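Local coordinates for protein cyclic UMP-AMP synthase (Rhodothermus marinus SG0.5JP17-172, PDB 6E0K) that synthesizes the cyclic dinucleotide 3',3'-cUAMP from UTP and ATP as a second messenger of a CBASS antiphage defence system, at residues E5-T17 and P188-L200. Numbering follows the deposited sequence.
Sequences ESQLERWSHQGAT and PTIRMFKNARTYL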
ATOM      1  N   GLU A   5     -14.198   9.179  22.999  1.00 17.65           N
ATOM      2  CA  GLU A   5     -14.736   8.690  21.732  1.00 17.96           C
ATOM      3  C   GLU A   5     -14.647   9.751  20.643  1.00 17.09           C
ATOM      4  O   GLU A   5     -14.300   9.441  19.494  1.00 16.20           O
ATOM      5  CB  GLU A   5     -16.186   8.246  21.917  1.00 21.37           C
ATOM      6  CG  GLU A   5     -16.895   7.864  20.624  1.00 16.74           C
ATOM      7  CD  GLU A   5     -16.543   6.469  20.159  1.00 19.14           C
ATOM      8  OE1 GLU A   5     -16.038   5.682  20.991  1.00 18.89           O
ATOM      9  OE2 GLU A   5     -16.783   6.160  18.968  1.00 20.40           O
ATOM     10  N   SER A   6     -14.957  11.009  20.983  1.00 19.91           N
ATOM     11  CA  SER A   6     -14.923  12.077  19.990  1.00 19.30           C
ATOM     12  C   SER A   6     -13.524  12.303  19.440  1.00 16.52           C
ATOM     13  O   SER A   6     -13.372  12.712  18.281  1.00 17.91           O
ATOM     14  CB  SER A   6     -15.449  13.372  20.594  1.00 18.88           C
ATOM     15  OG  SER A   6     -14.687  13.730  21.738  1.00 22.54           O
ATOM     16  N   GLN A   7     -12.495  12.099  20.264  1.00 16.09           N
ATOM     17  CA  GLN A   7     -11.129  12.204  19.768  1.00 15.35           C
ATOM     18  C   GLN A   7     -10.812  11.069  18.805  1.00 16.26           C
ATOM     19  O   GLN A   7     -10.226  11.296  17.742  1.00 15.52           O
ATOM     20  CB  GLN A   7     -10.140  12.205  20.939  1.00 16.61           C
ATOM     21  CG  GLN A   7      -8.678  12.296  20.512  1.00 18.65           C
ATOM     22  CD  GLN A   7      -8.368  13.591  19.790  1.00 19.77           C
ATOM     23  OE1 GLN A   7      -8.186  14.635  20.418  1.00 26.36           O
ATOM     24  NE2 GLN A   7      -8.328  13.537  18.463  1.00 17.59           N
ATOM     25  N   LEU A   8     -11.182   9.840  19.164  1.00 14.44           N
ATOM     26  CA  LEU A   8     -10.961   8.726  18.253  1.00 12.23           C
ATOM     27  C   LEU A   8     -11.738   8.917  16.959  1.00 15.17           C
ATOM     28  O   LEU A   8     -11.230   8.613  15.874  1.00 13.43           O
ATOM     29  CB  LEU A   8     -11.359   7.416  18.928  1.00 13.54           C
ATOM     30  CG  LEU A   8     -10.594   7.112  20.215  1.00 13.95           C
ATOM     31  CD1 LEU A   8     -11.175   5.864  20.860  1.00 17.43           C
ATOM     32  CD2 LEU A   8      -9.113   6.907  19.906  1.00 13.55           C
ATOM     33  N   GLU A   9     -12.962   9.444  17.052  1.00 14.82           N
ATOM     34  CA  GLU A   9     -13.756   9.650  15.843  1.00 16.26           C
ATOM     35  C   GLU A   9     -13.113  10.692  14.934  1.00 16.15           C
ATOM     36  O   GLU A   9     -13.077  10.514  13.712  1.00 13.77           O
ATOM     37  CB  GLU A   9     -15.186  10.053  16.209  1.00 16.28           C
ATOM     38  CG  GLU A   9     -16.199   9.914  15.054  1.00 17.87           C
ATOM     39  CD  GLU A   9     -16.147  11.064  14.060  1.00 24.72           C
ATOM     40  OE1 GLU A   9     -15.754  12.184  14.450  1.00 25.47           O
ATOM     41  OE2 GLU A   9     -16.502  10.844  12.884  1.00 28.14           O
ATOM     42  N   ARG A  10     -12.591  11.782  15.503  1.00 15.37           N
ATOM     43  CA  ARG A  10     -11.861  12.750  14.685  1.00 15.79           C
ATOM     44  C   ARG A  10     -10.663  12.103  13.998  1.00 15.01           C
ATOM     45  O   ARG A  10     -10.402  12.345  12.810  1.00 16.27           O
ATOM     46  CB  ARG A  10     -11.406  13.932  15.550  1.00 17.92           C
ATOM     47  CG  ARG A  10     -12.491  14.952  15.835  1.00 24.39           C
ATOM     48  CD  ARG A  10     -11.893  16.265  16.343  1.00 25.11           C
ATOM     49  NE  ARG A  10     -11.174  16.087  17.601  1.00 28.79           N
ATOM     50  CZ  ARG A  10     -11.765  16.019  18.790  1.00 25.39           C
ATOM     51  NH1 ARG A  10     -13.084  16.106  18.877  1.00 27.46           N
ATOM     52  NH2 ARG A  10     -11.041  15.856  19.892  1.00 24.71           N
ATOM     53  N   TRP A  11      -9.922  11.272  14.733  1.00 13.18           N
ATOM     54  CA  TRP A  11      -8.783  10.583  14.145  1.00 13.53           C
ATOM     55  C   TRP A  11      -9.196   9.621  13.038  1.00 13.72           C
ATOM     56  O   TRP A  11      -8.375   9.308  12.167  1.00 14.16           O
ATOM     57  CB  TRP A  11      -8.027   9.828  15.240  1.00 12.97           C
ATOM     58  CG  TRP A  11      -7.144  10.681  16.107  1.00 11.60           C
ATOM     59  CD1 TRP A  11      -6.694  11.945  15.849  1.00 16.28           C
ATOM     60  CD2 TRP A  11      -6.585  10.299  17.365  1.00 12.45           C
ATOM     61  NE1 TRP A  11      -5.886  12.377  16.883  1.00 17.65           N
ATOM     62  CE2 TRP A  11      -5.805  11.383  17.824  1.00 14.72           C
ATOM     63  CE3 TRP A  11      -6.662   9.140  18.145  1.00 13.48           C
ATOM     64  CZ2 TRP A  11      -5.133  11.355  19.047  1.00 15.86           C
ATOM     65  CZ3 TRP A  11      -5.983   9.109  19.358  1.00 14.79           C
ATOM     66  CH2 TRP A  11      -5.230  10.212  19.793  1.00 13.90           C
ATOM     67  N   SER A  12     -10.451   9.160  13.034  1.00 12.44           N
ATOM     68  CA  SER A  12     -10.906   8.259  11.980  1.00 12.65           C
ATOM     69  C   SER A  12     -11.230   8.971  10.669  1.00 15.14           C
ATOM     70  O   SER A  12     -11.512   8.287   9.679  1.00 12.73           O
ATOM     71  CB  SER A  12     -12.143   7.476  12.431  1.00 13.24           C
ATOM     72  OG  SER A  12     -13.325   8.275  12.311  1.00 14.52           O
ATOM     73  N   HIS A  13     -11.219  10.303  10.632  1.00 12.71           N
ATOM     74  CA  HIS A  13     -11.624  10.995   9.410  1.00 13.71           C
ATOM     75  C   HIS A  13     -10.657  10.739   8.258  1.00 13.20           C
ATOM     76  O   HIS A  13      -9.444  10.632   8.439  1.00 15.29           O
ATOM     77  CB  HIS A  13     -11.717  12.494   9.645  1.00 16.93           C
ATOM     78  CG  HIS A  13     -12.814  12.882  10.579  1.00 17.57           C
ATOM     79  ND1 HIS A  13     -12.954  14.165  11.067  1.00 22.56           N
ATOM     80  CD2 HIS A  13     -13.834  12.164  11.106  1.00 19.46           C
ATOM     81  CE1 HIS A  13     -14.003  14.215  11.869  1.00 23.72           C
ATOM     82  NE2 HIS A  13     -14.559  13.018  11.904  1.00 22.00           N
ATOM     83  N   GLN A  14     -11.214  10.694   7.055  1.00 12.74           N
ATOM     84  CA  GLN A  14     -10.423  10.568   5.844  1.00 14.75           C
ATOM     85  C   GLN A  14     -10.075  11.946   5.298  1.00 14.64           C
ATOM     86  O   GLN A  14     -10.900  12.863   5.318  1.00 16.35           O
ATOM     87  CB  GLN A  14     -11.199   9.769   4.799  1.00 10.69           C
ATOM     88  CG  GLN A  14     -10.350   9.302   3.608  1.00 11.27           C
ATOM     89  CD  GLN A  14     -11.166   8.621   2.534  1.00 13.86           C
ATOM     90  OE1 GLN A  14     -12.368   8.352   2.703  1.00 15.84           O
ATOM     91  NE2 GLN A  14     -10.518   8.325   1.417  1.00 14.60           N
ATOM     92  N   GLY A  15      -8.844  12.093   4.821  1.00 13.10           N
ATOM     93  CA  GLY A  15      -8.496  13.272   4.055  1.00 13.28           C
ATOM     94  C   GLY A  15      -9.263  13.342   2.746  1.00 14.34           C
ATOM     95  O   GLY A  15      -9.787  12.346   2.226  1.00 15.60           O
ATOM     96  N   ALA A  16      -9.331  14.551   2.199  1.00 15.95           N
ATOM     97  CA  ALA A  16     -10.005  14.728   0.923  1.00 13.58           C
ATOM     98  C   ALA A  16      -9.280  13.947  -0.165  1.00 14.78           C
ATOM     99  O   ALA A  16      -8.062  13.762  -0.116  1.00 17.75           O
ATOM    100  CB  ALA A  16     -10.056  16.206   0.549  1.00 18.16           C
ATOM    101  N   THR A  17     -10.044  13.486  -1.161  1.00 13.91           N
ATOM    102  CA  THR A  17      -9.475  12.707  -2.257  1.00 11.85           C
ATOM    103  C   THR A  17      -9.677  13.332  -3.628  1.00 11.67           C
ATOM    104  O   THR A  17      -9.233  12.741  -4.615  1.00 14.77           O
ATOM    105  CB  THR A  17     -10.061  11.287  -2.298  1.00 17.52           C
ATOM    106  OG1 THR A  17     -11.465  11.348  -2.581  1.00 24.35           O
ATOM    107  CG2 THR A  17      -9.829  10.556  -0.979  1.00 20.94           C
ATOM    108  N   PRO A 188     -12.142   3.151   8.515  1.00 10.26           N
ATOM    109  CA  PRO A 188     -12.055   4.176   9.570  1.00 12.38           C
ATOM    110  C   PRO A 188     -11.144   3.770  10.708  1.00  9.39           C
ATOM    111  O   PRO A 188     -10.482   4.631  11.300  1.00 11.01           O
ATOM    112  CB  PRO A 188     -13.510   4.336  10.045  1.00 11.91           C
ATOM    113  CG  PRO A 188     -14.340   3.909   8.850  1.00 13.21           C
ATOM    114  CD  PRO A 188     -13.542   2.804   8.196  1.00 12.50           C
ATOM    115  N   THR A 189     -11.091   2.476  11.032  1.00  9.69           N
ATOM    116  CA  THR A 189     -10.226   2.036  12.120  1.00 11.13           C
ATOM    117  C   THR A 189      -8.758   2.177  11.738  1.00 12.89           C
ATOM    118  O   THR A 189      -7.939   2.617  12.555  1.00 11.20           O
ATOM    119  CB  THR A 189     -10.565   0.591  12.507  1.00 11.72           C
ATOM    120  OG1 THR A 189     -11.908   0.557  13.019  1.00 11.89           O
ATOM    121  CG2 THR A 189      -9.622   0.092  13.604  1.00 14.52           C
ATOM    122  N   ILE A 190      -8.402   1.819  10.500  1.00 11.26           N
ATOM    123  CA  ILE A 190      -7.040   2.052  10.029  1.00  9.56           C
ATOM    124  C   ILE A 190      -6.679   3.521  10.173  1.00 10.55           C
ATOM    125  O   ILE A 190      -5.599   3.872  10.664  1.00 11.08           O
ATOM    126  CB  ILE A 190      -6.883   1.598   8.571  1.00  8.92           C
ATOM    127  CG1 ILE A 190      -6.958   0.073   8.467  1.00 10.62           C
ATOM    128  CG2 ILE A 190      -5.559   2.100   8.007  1.00 11.61           C
ATOM    129  CD1 ILE A 190      -7.015  -0.379   7.001  1.00 11.04           C
ATOM    130  N   ARG A 191      -7.583   4.403   9.749  1.00  9.68           N
ATOM    131  CA  ARG A 191      -7.271   5.826   9.800  1.00  8.33           C
ATOM    132  C   ARG A 191      -7.136   6.307  11.235  1.00  9.94           C
ATOM    133  O   ARG A 191      -6.252   7.114  11.537  1.00 10.85           O
ATOM    134  CB  ARG A 191      -8.338   6.631   9.051  1.00  9.59           C
ATOM    135  CG  ARG A 191      -8.378   6.247   7.562  1.00 10.36           C
ATOM    136  CD  ARG A 191      -9.249   7.196   6.738  1.00 12.93           C
ATOM    137  NE  ARG A 191     -10.601   7.302   7.283  1.00 11.88           N
ATOM    138  CZ  ARG A 191     -11.683   6.716   6.769  1.00 11.29           C
ATOM    139  NH1 ARG A 191     -11.611   5.992   5.658  1.00 12.48           N
ATOM    140  NH2 ARG A 191     -12.862   6.884   7.377  1.00 14.84           N
ATOM    141  N   MET A 192      -8.002   5.815  12.128  1.00 10.29           N
ATOM    142  CA  MET A 192      -7.890   6.133  13.550  1.00 10.60           C
ATOM    143  C   MET A 192      -6.504   5.791  14.082  1.00 10.72           C
ATOM    144  O   MET A 192      -5.857   6.616  14.733  1.00 11.65           O
ATOM    145  CB  MET A 192      -8.957   5.380  14.335  1.00 10.82           C
ATOM    146  CG  MET A 192      -8.860   5.624  15.847  1.00 10.52           C
ATOM    147  SD  MET A 192      -9.905   4.501  16.790  1.00 13.04           S
ATOM    148  CE  MET A 192      -9.063   2.931  16.546  1.00 16.49           C
ATOM    149  N   PHE A 193      -6.017   4.584  13.791  1.00 10.27           N
ATOM    150  CA  PHE A 193      -4.702   4.211  14.297  1.00  9.39           C
ATOM    151  C   PHE A 193      -3.584   4.991  13.609  1.00 12.60           C
ATOM    152  O   PHE A 193      -2.595   5.349  14.257  1.00 11.44           O
ATOM    153  CB  PHE A 193      -4.491   2.705  14.161  1.00  9.71           C
ATOM    154  CG  PHE A 193      -5.176   1.914  15.232  1.00  9.74           C
ATOM    155  CD1 PHE A 193      -4.817   2.070  16.568  1.00 11.36           C
ATOM    156  CD2 PHE A 193      -6.171   0.998  14.914  1.00 11.55           C
ATOM    157  CE1 PHE A 193      -5.451   1.340  17.566  1.00 12.39           C
ATOM    158  CE2 PHE A 193      -6.794   0.244  15.909  1.00 10.92           C
ATOM    159  CZ  PHE A 193      -6.437   0.432  17.245  1.00 12.37           C
ATOM    160  N   LYS A 194      -3.713   5.268  12.307  1.00  9.74           N
ATOM    161  CA  LYS A 194      -2.731   6.128  11.648  1.00  9.32           C
ATOM    162  C   LYS A 194      -2.657   7.499  12.304  1.00  9.86           C
ATOM    163  O   LYS A 194      -1.565   8.037  12.520  1.00 12.18           O
ATOM    164  CB  LYS A 194      -3.064   6.279  10.157  1.00 10.33           C
ATOM    165  CG  LYS A 194      -2.675   5.100   9.316  1.00 11.41           C
ATOM    166  CD  LYS A 194      -3.077   5.399   7.878  1.00 16.03           C
ATOM    167  CE  LYS A 194      -2.580   4.392   6.897  1.00 23.35           C
ATOM    168  NZ  LYS A 194      -2.695   5.053   5.549  1.00 21.19           N
ATOM    169  N   ASN A 195      -3.809   8.115  12.564  1.00 11.02           N
ATOM    170  CA  ASN A 195      -3.790   9.426  13.208  1.00 11.58           C
ATOM    171  C   ASN A 195      -3.311   9.350  14.657  1.00 11.26           C
ATOM    172  O   ASN A 195      -2.650  10.283  15.136  1.00 12.73           O
ATOM    173  CB  ASN A 195      -5.171  10.068  13.126  1.00 12.46           C
ATOM    174  CG  ASN A 195      -5.312  11.006  11.933  1.00 12.70           C
ATOM    175  OD1 ASN A 195      -4.415  11.803  11.622  1.00 14.51           O
ATOM    176  ND2 ASN A 195      -6.441  10.907  11.250  1.00 13.53           N
ATOM    177  N   ALA A 196      -3.631   8.267  15.368  1.00 11.72           N
ATOM    178  CA  ALA A 196      -3.085   8.094  16.714  1.00 11.26           C
ATOM    179  C   ALA A 196      -1.563   8.023  16.673  1.00 13.10           C
ATOM    180  O   ALA A 196      -0.874   8.691  17.452  1.00 12.64           O
ATOM    181  CB  ALA A 196      -3.675   6.840  17.355  1.00 11.51           C
ATOM    182  N   ARG A 197      -1.028   7.223  15.746  1.00 11.24           N
ATOM    183  CA  ARG A 197       0.412   7.140  15.527  1.00 11.60           C
ATOM    184  C   ARG A 197       1.016   8.510  15.229  1.00 14.51           C
ATOM    185  O   ARG A 197       2.013   8.911  15.841  1.00 13.44           O
ATOM    186  CB  ARG A 197       0.679   6.166  14.369  1.00 12.48           C
ATOM    187  CG  ARG A 197       2.102   6.138  13.830  1.00 14.43           C
ATOM    188  CD  ARG A 197       2.075   5.743  12.353  1.00 20.17           C
ATOM    189  NE  ARG A 197       1.366   6.754  11.595  1.00 19.81           N
ATOM    190  CZ  ARG A 197       1.036   6.687  10.306  1.00 15.40           C
ATOM    191  NH1 ARG A 197       1.337   5.631   9.537  1.00 15.43           N
ATOM    192  NH2 ARG A 197       0.393   7.712   9.774  1.00 16.27           N
ATOM    193  N   THR A 198       0.432   9.238  14.274  1.00 12.05           N
ATOM    194  CA  THR A 198       0.988  10.522  13.858  1.00 10.78           C
ATOM    195  C   THR A 198       0.893  11.561  14.972  1.00 15.10           C
ATOM    196  O   THR A 198       1.804  12.378  15.140  1.00 16.28           O
ATOM    197  CB  THR A 198       0.279  10.979  12.584  1.00 15.26           C
ATOM    198  OG1 THR A 198       0.619  10.058  11.541  1.00 16.92           O
ATOM    199  CG2 THR A 198       0.697  12.387  12.179  1.00 18.07           C
ATOM    200  N   TYR A 199      -0.180  11.522  15.762  1.00 13.87           N
ATOM    201  CA  TYR A 199      -0.265  12.372  16.946  1.00 14.01           C
ATOM    202  C   TYR A 199       0.927  12.146  17.874  1.00 15.75           C
ATOM    203  O   TYR A 199       1.521  13.108  18.383  1.00 15.50           O
ATOM    204  CB  TYR A 199      -1.591  12.104  17.664  1.00 12.93           C
ATOM    205  CG  TYR A 199      -1.720  12.689  19.051  1.00 12.88           C
ATOM    206  CD1 TYR A 199      -1.411  11.939  20.171  1.00 15.34           C
ATOM    207  CD2 TYR A 199      -2.192  13.973  19.231  1.00 17.73           C
ATOM    208  CE1 TYR A 199      -1.534  12.467  21.436  1.00 21.07           C
ATOM    209  CE2 TYR A 199      -2.327  14.500  20.497  1.00 18.31           C
ATOM    210  CZ  TYR A 199      -1.992  13.740  21.589  1.00 20.44           C
ATOM    211  OH  TYR A 199      -2.117  14.257  22.856  1.00 23.81           O
ATOM    212  N   LEU A 200       1.317  10.880  18.071  1.00 12.62           N
ATOM    213  CA  LEU A 200       2.449  10.589  18.946  1.00 11.29           C
ATOM    214  C   LEU A 200       3.768  11.007  18.313  1.00 13.70           C
ATOM    215  O   LEU A 200       4.644  11.554  18.996  1.00 14.39           O
ATOM    216  CB  LEU A 200       2.463   9.099  19.292  1.00 11.94           C
ATOM    217  CG  LEU A 200       1.360   8.662  20.251  1.00 12.70           C
ATOM    218  CD1 LEU A 200       1.363   7.154  20.321  1.00 12.45           C
ATOM    219  CD2 LEU A 200       1.596   9.252  21.629  1.00 16.14           C
TER
HETATM  220  O   HOH W   1     -14.619   7.798   9.889  1.00 20.00           O
HETATM  221  O   HOH W   2      -7.550  12.524   9.016  1.00 15.79           O
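W11 lies with one indole face on helix 188-200. Its six-membered ring covers A196, whose CA makes a CH-pi contact 4.0 Å from the ring centroid. CG and CD1 of the indole rest on N195 CB. At the far end, W11 CZ2 sits 3.7 Å from Y199 CG, over a face of the phenol ring, and the two ring planes are inclined at 50°. With M192 these residues form a hole for the W11 knob. L8 adds its CB against M192 SD.

Past the indole, side chains of the long helix take up backbone carbonyls of the N-terminal segment. N195 ND2 gives W11 O a nearly straight hydrogen bond of 2.7 Å. The oxygen lies in the amide plane of N195, but the donor is tilted from the carbonyl plane of W11. The same nitrogen reaches H13 O through a water. R191 grips S12 O side-on, with NE at 2.7 Å and NH2 at 3.0 Å. The bend at chi3 (-55°) turns the guanidinium to this oxygen. Q14 CB lies over one guanidinium face and P188 CA over the other. R191 NH1 hydrogen-bonds to S52 O, and Q14 NE2 to N54 OD1. The axes of helix 5-11 and segment 188-200 cross at 101°, with W11 as a single knob in a hole of the helix that also carries the ATP-binding K194, whose side chain leads away from this contact.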